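Local coordinates for protein GDP-6-deoxy-D-mannose reductase (Pseudomonas aeruginosa, PDB 6X3B) that binds NADPH and probably reduces GDP-4-dehydro-6-deoxy-D-mannose to GDP-D-rhamnose, a sugar donor for lipopolysaccharide O-antigen, at residues S31-V34 / G35-Q39; A292-H295 / D296-W300. All blocks are in the same frame, centred on the assembly; numbering follows the deposited sequence.

Contact 1: residues S31-V34 / G35-Q39. With NDP (NADPH dihydro-nicotinamide-adenine-dinucleotide phosphate), chain E.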
loop_
_atom_site.group_PDB
_atom_site.type_symbol
_atom_site.label_atom_id
_atom_site.label_comp_id
_atom_site.label_asym_id
_atom_site.label_seq_id
_atom_site.Cartn_x
_atom_site.Cartn_y
_atom_site.Cartn_z
ATOM N N SER A 31 -1.915 -24.940 6.084
ATOM C CA SER A 31 -0.842 -25.683 6.727
ATOM C C SER A 31 -0.018 -24.847 7.700
ATOM O O SER A 31 0.826 -25.407 8.404
ATOM C CB SER A 31 0.074 -26.298 5.667
ATOM O OG SER A 31 0.885 -25.308 5.065
ATOM N N GLY A 32 -0.234 -23.533 7.775
ATOM C CA GLY A 32 0.540 -22.698 8.672
ATOM C C GLY A 32 -0.015 -22.699 10.091
ATOM O O GLY A 32 -0.909 -23.471 10.445
ATOM N N PHE A 33 0.525 -21.779 10.906
ATOM C CA PHE A 33 0.188 -21.687 12.328
ATOM C C PHE A 33 -1.307 -21.451 12.533
ATOM O O PHE A 33 -1.993 -22.241 13.188
ATOM C CB PHE A 33 1.033 -20.579 12.977
ATOM C CG PHE A 33 0.480 -20.053 14.284
ATOM C CD1 PHE A 33 0.162 -20.911 15.337
ATOM C CD2 PHE A 33 0.304 -18.689 14.461
ATOM C CE1 PHE A 33 -0.341 -20.421 16.542
ATOM C CE2 PHE A 33 -0.185 -18.180 15.668
ATOM C CZ PHE A 33 -0.506 -19.047 16.712
ATOM N N VAL A 34 -1.835 -20.374 11.955
ATOM C CA VAL A 34 -3.235 -20.023 12.157
ATOM C C VAL A 34 -4.147 -21.004 11.425
ATOM O O VAL A 34 -5.197 -21.404 11.946
ATOM C CB VAL A 34 -3.477 -18.566 11.705
ATOM C CG1 VAL A 34 -4.975 -18.233 11.784
ATOM C CG2 VAL A 34 -2.667 -17.610 12.570
ATOM N N GLY A 35 -3.752 -21.365 10.202
ATOM C CA GLY A 35 -4.536 -22.282 9.353
ATOM C C GLY A 35 -4.855 -23.588 10.060
ATOM O O GLY A 35 -6.029 -23.987 10.063
ATOM N N LYS A 36 -3.844 -24.213 10.667
ATOM C CA LYS A 36 -4.023 -25.503 11.386
ATOM C C LYS A 36 -5.040 -25.328 12.518
ATOM O O LYS A 36 -5.855 -26.236 12.718
ATOM C CB LYS A 36 -2.675 -26.024 11.891
ATOM C CG LYS A 36 -1.726 -26.484 10.795
ATOM C CD LYS A 36 -0.357 -26.857 11.301
ATOM C CE LYS A 36 -0.381 -28.065 12.215
ATOM N NZ LYS A 36 0.983 -28.491 12.609
ATOM N N HIS A 37 -4.974 -24.206 13.237
ATOM C CA HIS A 37 -5.939 -23.928 14.329
ATOM C C HIS A 37 -7.334 -23.697 13.734
ATOM O O HIS A 37 -8.312 -24.105 14.370
ATOM C CB HIS A 37 -5.464 -22.740 15.169
ATOM C CG HIS A 37 -4.431 -23.108 16.180
ATOM N ND1 HIS A 37 -4.730 -23.852 17.298
ATOM C CD2 HIS A 37 -3.110 -22.844 16.243
ATOM C CE1 HIS A 37 -3.640 -24.028 18.009
ATOM N NE2 HIS A 37 -2.633 -23.421 17.384
ATOM N N LEU A 38 -7.415 -23.075 12.555
ATOM C CA LEU A 38 -8.729 -22.821 11.962
ATOM C C LEU A 38 -9.374 -24.116 11.479
ATOM O O LEU A 38 -10.576 -24.320 11.663
ATOM C CB LEU A 38 -8.623 -21.828 10.804
ATOM C CG LEU A 38 -9.912 -21.420 10.069
ATOM C CD1 LEU A 38 -11.019 -21.023 11.068
ATOM C CD2 LEU A 38 -9.644 -20.279 9.071
ATOM N N GLN A 39 -8.591 -24.997 10.848
ATOM C CA GLN A 39 -9.137 -26.285 10.439
ATOM C C GLN A 39 -9.666 -27.069 11.638
ATOM O O GLN A 39 -10.739 -27.676 11.568
ATOM C CB GLN A 39 -8.075 -27.088 9.687
ATOM C CG GLN A 39 -8.588 -28.438 9.215
ATOM C CD GLN A 39 -7.643 -29.123 8.263
ATOM O OE1 GLN A 39 -6.654 -28.538 7.826
ATOM N NE2 GLN A 39 -7.946 -30.375 7.927
HETATM P PA NDP E . 2.714 -19.189 8.634
HETATM O O1A NDP E . 3.998 -18.642 8.108
HETATM O O2A NDP E . 2.756 -20.073 9.835
HETATM O O5B NDP E . 1.927 -19.934 7.455
HETATM C C5B NDP E . 2.034 -19.419 6.106
HETATM C C4B NDP E . 1.223 -20.292 5.182
HETATM O O4B NDP E . 1.306 -19.767 3.832
HETATM C C3B NDP E . 1.659 -21.763 5.091
HETATM O O3B NDP E . 0.529 -22.627 5.060
HETATM C C2B NDP E . 2.452 -21.801 3.791
HETATM O O2B NDP E . 2.395 -23.101 3.207
HETATM C C1B NDP E . 1.667 -20.803 2.951
HETATM N N9A NDP E . 2.427 -20.238 1.845
HETATM C C8A NDP E . 3.583 -19.502 1.929
HETATM N N7A NDP E . 4.047 -19.130 0.763
HETATM C C5A NDP E . 3.143 -19.653 -0.149
HETATM C C6A NDP E . 3.075 -19.609 -1.553
HETATM N N6A NDP E . 3.994 -18.976 -2.279
HETATM N N1A NDP E . 2.042 -20.236 -2.163
HETATM C C2A NDP E . 1.143 -20.861 -1.392
HETATM N N3A NDP E . 1.100 -20.970 -0.067
HETATM C C4A NDP E . 2.139 -20.339 0.505
HETATM O O3 NDP E . 1.722 -17.971 8.944
HETATM P PN NDP E . 0.762 -17.701 10.196
HETATM O O1N NDP E . -0.271 -18.777 10.242
HETATM O O2N NDP E . 1.608 -17.477 11.404
HETATM O O5D NDP E . 0.072 -16.319 9.768
HETATM C C5D NDP E . -1.212 -16.358 9.102
HETATM C C4D NDP E . -1.559 -14.971 8.622
HETATM O O4D NDP E . -1.657 -14.085 9.767
HETATM C C3D NDP E . -0.544 -14.323 7.669
HETATM O O3D NDP E . -1.198 -13.572 6.656
HETATM C C2D NDP E . 0.263 -13.440 8.618
HETATM O O2D NDP E . 0.882 -12.345 7.961
HETATM C C1D NDP E . -0.807 -12.977 9.600
HETATM N N1N NDP E . -0.240 -12.604 10.930
HETATM C C2N NDP E . 0.224 -13.560 11.792
HETATM C C3N NDP E . 0.605 -13.252 13.070
HETATM C C7N NDP E . 1.334 -14.280 13.849
HETATM O O7N NDP E . 1.764 -14.005 14.973
HETATM N N7N NDP E . 1.501 -15.477 13.306
HETATM C C4N NDP E . 0.265 -11.904 13.605
HETATM C C5N NDP E . -0.178 -10.948 12.577
HETATM C C6N NDP E . -0.174 -11.285 11.308
HETATM P P2B NDP E . 3.862 -23.770 3.121
HETATM O O1X NDP E . 3.655 -25.128 2.486
HETATM O O2X NDP E . 4.719 -22.863 2.264
HETATM O O3X NDP E . 4.384 -23.875 4.539
#
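Phe-33 and His-37 lie one helical turn apart, and the phenyl ring joins its helical neighbour to the cofactor. Its CB sits 3.5 Å from both O1N and O2N of NADPH. With CG anti to the backbone N (chi1 160°), the ring is placed between the nicotinamide end of NADPH and the His-37 imidazole. O2N lies at its edge, near its plane, and CD2 comes 3.6 Å from the carboxamide nitrogen N7N. On the other flank CE1 reaches His-37 CD2 at 3.7 Å; the ring planes stand almost perpendicular and the pair meets obliquely. The imidazole edge also faces Phe-33 O, while NE2 is hydrogen-bonded to Pro-184 O.

The backbone grips the pyrophosphate with nearly straight bonds. Phe-33 N donates to O2A (3.0 Å, 170°) and Val-34 N to O1N (2.8 Å, 177°), one amide for each phosphate. Ser-31 OG hydrogen-bonds the hydroxyl O3B of the adenosine ribose at 2.7 Å. Gly-32, at the N-cap position, has no side chain, and its CA lies 3.3 Å from O5B. Its carbonyl accepts from Lys-36 N at 3.0 Å, the first bond in a series that Leu-38 N to Val-34 O continues. The amino end of a helix aimed at a dinucleotide pyrophosphate, with Gly-32 and Gly-35 matching the last two glycines of a GxxGxxG motif, is the hallmark of the Rossmann fold in the epimerase/dehydratase family.

Contact 2: residues A292-H295 / D296-W300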
loop_
_atom_site.group_PDB
_atom_site.type_symbol
_atom_site.label_atom_id
_atom_site.label_comp_id
_atom_site.label_asym_id
_atom_site.label_seq_id
_atom_site.Cartn_x
_atom_site.Cartn_y
_atom_site.Cartn_z
ATOM N N ALA A 292 -13.112 -1.585 18.816
ATOM C CA ALA A 292 -14.474 -1.053 18.809
ATOM C C ALA A 292 -15.157 -1.300 17.477
ATOM O O ALA A 292 -16.337 -1.667 17.435
ATOM C CB ALA A 292 -14.472 0.450 19.121
ATOM N N ARG A 293 -14.438 -1.112 16.371
ATOM C CA ARG A 293 -15.086 -1.241 15.074
ATOM C C ARG A 293 -15.564 -2.672 14.845
ATOM O O ARG A 293 -16.704 -2.907 14.431
ATOM C CB ARG A 293 -14.140 -0.784 13.970
ATOM C CG ARG A 293 -14.774 -0.763 12.601
ATOM C CD ARG A 293 -13.758 -0.329 11.539
ATOM N NE ARG A 293 -13.568 1.121 11.477
ATOM C CZ ARG A 293 -13.010 1.748 10.441
ATOM N NH1 ARG A 293 -12.583 1.047 9.386
ATOM N NH2 ARG A 293 -12.886 3.073 10.446
ATOM N N LEU A 294 -14.700 -3.640 15.138
ATOM C CA LEU A 294 -15.030 -5.046 14.966
ATOM C C LEU A 294 -16.152 -5.472 15.905
ATOM O O LEU A 294 -17.060 -6.221 15.508
ATOM C CB LEU A 294 -13.770 -5.865 15.221
ATOM C CG LEU A 294 -13.908 -7.361 15.496
ATOM C CD1 LEU A 294 -14.312 -7.989 14.212
ATOM C CD2 LEU A 294 -12.546 -7.907 15.973
ATOM N N HIS A 295 -16.107 -5.021 17.164
ATOM C CA HIS A 295 -17.176 -5.399 18.082
ATOM C C HIS A 295 -18.509 -4.790 17.652
ATOM O O HIS A 295 -19.543 -5.473 17.658
ATOM C CB HIS A 295 -16.846 -4.990 19.513
ATOM C CG HIS A 295 -18.014 -5.124 20.439
ATOM N ND1 HIS A 295 -18.457 -6.344 20.905
ATOM C CD2 HIS A 295 -18.878 -4.198 20.923
ATOM C CE1 HIS A 295 -19.527 -6.160 21.659
ATOM N NE2 HIS A 295 -19.802 -4.868 21.685
ATOM N N ASP A 296 -18.501 -3.521 17.227
ATOM C CA ASP A 296 -19.751 -2.884 16.815
ATOM C C ASP A 296 -20.328 -3.549 15.575
ATOM O O ASP A 296 -21.551 -3.671 15.441
ATOM C CB ASP A 296 -19.541 -1.384 16.567
ATOM C CG ASP A 296 -19.231 -0.621 17.843
ATOM O OD1 ASP A 296 -19.529 -1.145 18.940
ATOM O OD2 ASP A 296 -18.693 0.499 17.757
ATOM N N ALA A 297 -19.468 -4.019 14.672
ATOM C CA ALA A 297 -19.978 -4.577 13.424
ATOM C C ALA A 297 -20.391 -6.039 13.557
ATOM O O ALA A 297 -21.271 -6.496 12.818
ATOM C CB ALA A 297 -18.931 -4.427 12.317
ATOM N N THR A 298 -19.790 -6.786 14.488
ATOM C CA THR A 298 -19.927 -8.233 14.502
ATOM C C THR A 298 -20.423 -8.813 15.808
ATOM O O THR A 298 -20.846 -9.971 15.812
ATOM C CB THR A 298 -18.582 -8.915 14.180
ATOM O OG1 THR A 298 -17.710 -8.804 15.320
ATOM C CG2 THR A 298 -17.928 -8.269 12.961
ATOM N N GLY A 299 -20.345 -8.074 16.914
ATOM C CA GLY A 299 -20.624 -8.624 18.222
ATOM C C GLY A 299 -19.458 -9.339 18.871
ATOM O O GLY A 299 -19.551 -9.688 20.058
ATOM N N TRP A 300 -18.381 -9.542 18.110
ATOM C CA TRP A 300 -17.177 -10.269 18.591
ATOM C C TRP A 300 -16.632 -9.674 19.895
ATOM O O TRP A 300 -16.593 -8.441 20.026
ATOM C CB TRP A 300 -16.092 -10.295 17.505
ATOM C CG TRP A 300 -14.819 -10.970 17.919
ATOM C CD1 TRP A 300 -14.492 -12.282 17.750
ATOM C CD2 TRP A 300 -13.709 -10.369 18.606
ATOM N NE1 TRP A 300 -13.250 -12.534 18.268
ATOM C CE2 TRP A 300 -12.745 -11.380 18.799
ATOM C CE3 TRP A 300 -13.426 -9.077 19.061
ATOM C CZ2 TRP A 300 -11.526 -11.136 19.427
ATOM C CZ3 TRP A 300 -12.222 -8.838 19.683
ATOM C CH2 TRP A 300 -11.286 -9.854 19.862
#
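Thr-298 and Leu-294 meet where the helix 292-298 ends, and hydrogen bonds dominate the meeting. Leu-294 O accepts twice from the same residue: Thr-298 OG1 donates at 2.7 Å and Thr-298 N at 3.0 Å, arriving from opposite faces of the carbonyl plane. The hydroxyl can do this because chi1 (74°) sets OG1 between the backbone N and the carbonyl carbon. OG1 in turn accepts from Trp-300 N at 3.0 Å, which makes an ST turn and carries the chain out of the helix. Earlier in the turn Asp-296 N and Ala-297 N donate to Ala-292 O and Arg-293 O, and Gly-299 N closes on His-295 O at 2.8 Å. Gly-299 itself has a positive phi (84°), the usual mark of a helix ending.

A second polar link runs between a ring and the backbone. His-295 ND1 donates to Trp-300 O at 2.9 Å; the acceptor lies in the imidazole plane, whereas the donor stands well above the plane of the carbonyl.

Apolar contact supplies the rest. Leu-294 CD2 lies 3.4 Å from CE3 on the six-membered ring of Trp-300, and Leu-294 CD1 leans on Thr-298 CG2 at 3.8 Å. The indole is fixed from outside as well: NE1 is hydrogen-bonded to Asp-227 O, and its ring packs against helix 225-238.

Between the two segments no charged pair closes; Arg-293 makes its salt bridge to Glu-142 outside them. Asp-296 OD1 approaches the His-295 imidazole, and might favour a protonated ring. The Thr-298 hydroxyl, donor to one backbone atom and acceptor from another, adds a second donor to Leu-294 O and takes up Trp-300 N, while His-295 ND1 takes up Trp-300 O. Side chains thus pair both polar backbone atoms of Trp-300, just past the helix, while the Leu-294/Trp-300 side remains apolar.

The two contacts illustrate opposite ends of helices. Contact 1 is the buried amino end of helix 33-44, whose amides point into the NADPH pocket; contact 2 is the carboxyl end of helix 292-298, partly buried, with His-295, Asp-296 and Gly-299 exposed. Their centres are 23 Å apart and their nearest atoms about 11 Å, so they do not touch, yet both pack on helix 225-238, contact 1 through Leu-229 and contact 2 through Leu-235 and Arg-234. In contact 1 the chain's donors serve phosphate oxygens, whereas in contact 2 side-chain hydroxyl and imidazole groups donate to the chain's own carbonyls. The Trp-300 side chain remains about 13 Å from the cofactor.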